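Local coordinates for enoyl-CoA hydratase/isomerase (PDB 3LAO), which probably hydrates the double bond of an enoyl-CoA thioester, perhaps that of a steroid side chain, as a homotrimer of the crotonase family, at residues 106-111 / 125-130. Residues are numbered along the deposited sequence; the frame is centred on the assembly and turned at random.
Sequences KPLVVA and LNADIA
Asp128 grips Leu108 by both ends of its backbone, an instructive case of a side chain standing in for the main chain where a parallel strand pair begins. Its CB lies 3.5 Å from Leu108 O, the same oxygen that accepts a hydrogen bond from Asp128 N at 2.8 Å. With CG anti to the carbonyl carbon (chi1 -54°), the carboxylate is carried back along the partner chain: CG lies 3.9 Å from Leu108 N, and OD2 accepts a hydrogen bond from that N at 2.9 Å while touching Pro107 CA at 3.3 Å. The N-H arrives on the anti side, 35° out of the carboxylate plane; OD2 also forms a salt bridge with Arg104, which probably steadies its negative charge. The other oxygen, OD1, accepts a hydrogen bond from Trp163 of a second subunit, tying this strand start to the trimer interface. Beyond Asp128 regular pairing takes over, Val110 N reaching Ile129 O at 2.7 Å. Val109 and Ile129 run side by side on one face, Val109 CG2 lying 3.8 Å from Ile129 CB; on the other, Val110 CG1 touches the methyls of Ala127 and Ala130. In the crotonase-fold sheet, strand 108-112 lies between 59-64 and 129-133, while helix 196-209 packs against Val109 and Ile129, and helix 212-222 reaches Pro107 and Asp128.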
loop_
_atom_site.group_PDB
_atom_site.type_symbol
_atom_site.label_atom_id
_atom_site.label_comp_id
_atom_site.label_asym_id
_atom_site.label_seq_id
_atom_site.Cartn_x
_atom_site.Cartn_y
_atom_site.Cartn_z
ATOM N N LYS B 106 -5.848 -19.618 -7.931
ATOM C CA LYS B 106 -7.282 -19.400 -8.022
ATOM C C LYS B 106 -7.760 -18.691 -6.752
ATOM O O LYS B 106 -7.018 -18.586 -5.791
ATOM C CB LYS B 106 -8.009 -20.722 -8.187
ATOM C CG LYS B 106 -7.671 -21.421 -9.464
ATOM C CD LYS B 106 -8.728 -22.488 -9.768
ATOM C CE LYS B 106 -8.321 -23.869 -9.308
ATOM N NZ LYS B 106 -9.510 -24.766 -9.468
ATOM N N PRO B 107 -8.987 -18.158 -6.774
ATOM C CA PRO B 107 -9.423 -17.235 -5.718
ATOM C C PRO B 107 -9.757 -17.900 -4.416
ATOM O O PRO B 107 -10.224 -19.002 -4.414
ATOM C CB PRO B 107 -10.703 -16.599 -6.305
ATOM C CG PRO B 107 -10.512 -16.716 -7.769
ATOM C CD PRO B 107 -9.819 -18.036 -7.985
ATOM N N LEU B 108 -9.545 -17.211 -3.309
ATOM C CA LEU B 108 -9.944 -17.750 -2.022
ATOM C C LEU B 108 -10.709 -16.699 -1.244
ATOM O O LEU B 108 -10.309 -15.546 -1.175
ATOM C CB LEU B 108 -8.710 -18.195 -1.249
ATOM C CG LEU B 108 -8.908 -18.599 0.211
ATOM C CD1 LEU B 108 -9.633 -19.877 0.259
ATOM C CD2 LEU B 108 -7.534 -18.788 0.744
ATOM N N VAL B 109 -11.834 -17.099 -0.686
ATOM C CA VAL B 109 -12.653 -16.225 0.109
ATOM C C VAL B 109 -12.649 -16.859 1.491
ATOM O O VAL B 109 -12.689 -18.083 1.610
ATOM C CB VAL B 109 -14.096 -16.202 -0.408
ATOM C CG1 VAL B 109 -15.040 -15.603 0.656
ATOM C CG2 VAL B 109 -14.180 -15.447 -1.713
ATOM N N VAL B 110 -12.585 -16.042 2.533
ATOM C CA VAL B 110 -12.560 -16.601 3.851
ATOM C C VAL B 110 -13.599 -15.968 4.773
ATOM O O VAL B 110 -13.788 -14.732 4.781
ATOM C CB VAL B 110 -11.146 -16.512 4.476
ATOM C CG1 VAL B 110 -10.742 -15.009 4.756
ATOM C CG2 VAL B 110 -11.137 -17.324 5.744
ATOM N N ALA B 111 -14.261 -16.820 5.553
ATOM C CA ALA B 111 -15.208 -16.387 6.599
ATOM C C ALA B 111 -14.667 -16.679 8.004
ATOM O O ALA B 111 -14.305 -17.815 8.293
ATOM C CB ALA B 111 -16.562 -17.097 6.399
ATOM N N LEU B 125 -5.318 -12.956 5.757
ATOM C CA LEU B 125 -4.777 -11.945 4.836
ATOM C C LEU B 125 -4.219 -12.561 3.557
ATOM O O LEU B 125 -3.789 -11.855 2.672
ATOM C CB LEU B 125 -3.670 -11.137 5.492
ATOM C CG LEU B 125 -4.054 -10.335 6.729
ATOM C CD1 LEU B 125 -2.794 -9.821 7.447
ATOM C CD2 LEU B 125 -4.982 -9.207 6.298
ATOM N N ASN B 126 -4.192 -13.880 3.490
ATOM C CA ASN B 126 -3.747 -14.555 2.315
ATOM C C ASN B 126 -4.919 -14.791 1.363
ATOM O O ASN B 126 -4.775 -15.349 0.291
ATOM C CB ASN B 126 -3.125 -15.881 2.710
ATOM C CG ASN B 126 -2.397 -16.538 1.560
ATOM O OD1 ASN B 126 -1.414 -15.988 1.046
ATOM N ND2 ASN B 126 -2.883 -17.704 1.124
ATOM N N ALA B 127 -6.094 -14.370 1.763
ATOM C CA ALA B 127 -7.280 -14.567 0.948
ATOM C C ALA B 127 -7.610 -13.305 0.119
ATOM O O ALA B 127 -7.027 -12.249 0.314
ATOM C CB ALA B 127 -8.435 -14.919 1.838
ATOM N N ASP B 128 -8.556 -13.423 -0.799
ATOM C CA ASP B 128 -8.954 -12.289 -1.629
ATOM C C ASP B 128 -10.160 -11.528 -1.122
ATOM O O ASP B 128 -10.343 -10.377 -1.436
ATOM C CB ASP B 128 -9.226 -12.825 -3.000
ATOM C CG ASP B 128 -8.053 -13.594 -3.513
ATOM O OD1 ASP B 128 -6.930 -13.084 -3.336
ATOM O OD2 ASP B 128 -8.242 -14.716 -4.030
ATOM N N ILE B 129 -10.999 -12.203 -0.359
ATOM C CA ILE B 129 -12.155 -11.617 0.293
ATOM C C ILE B 129 -12.224 -12.244 1.669
ATOM O O ILE B 129 -12.096 -13.491 1.828
ATOM C CB ILE B 129 -13.450 -12.000 -0.381
ATOM C CG1 ILE B 129 -13.411 -11.665 -1.886
ATOM C CG2 ILE B 129 -14.628 -11.376 0.383
ATOM C CD1 ILE B 129 -13.324 -10.221 -2.230
ATOM N N ALA B 130 -12.398 -11.372 2.656
ATOM C CA ALA B 130 -12.461 -11.768 4.045
ATOM C C ALA B 130 -13.684 -11.168 4.701
ATOM O O ALA B 130 -13.850 -9.952 4.737
ATOM C CB ALA B 130 -11.144 -11.343 4.808
#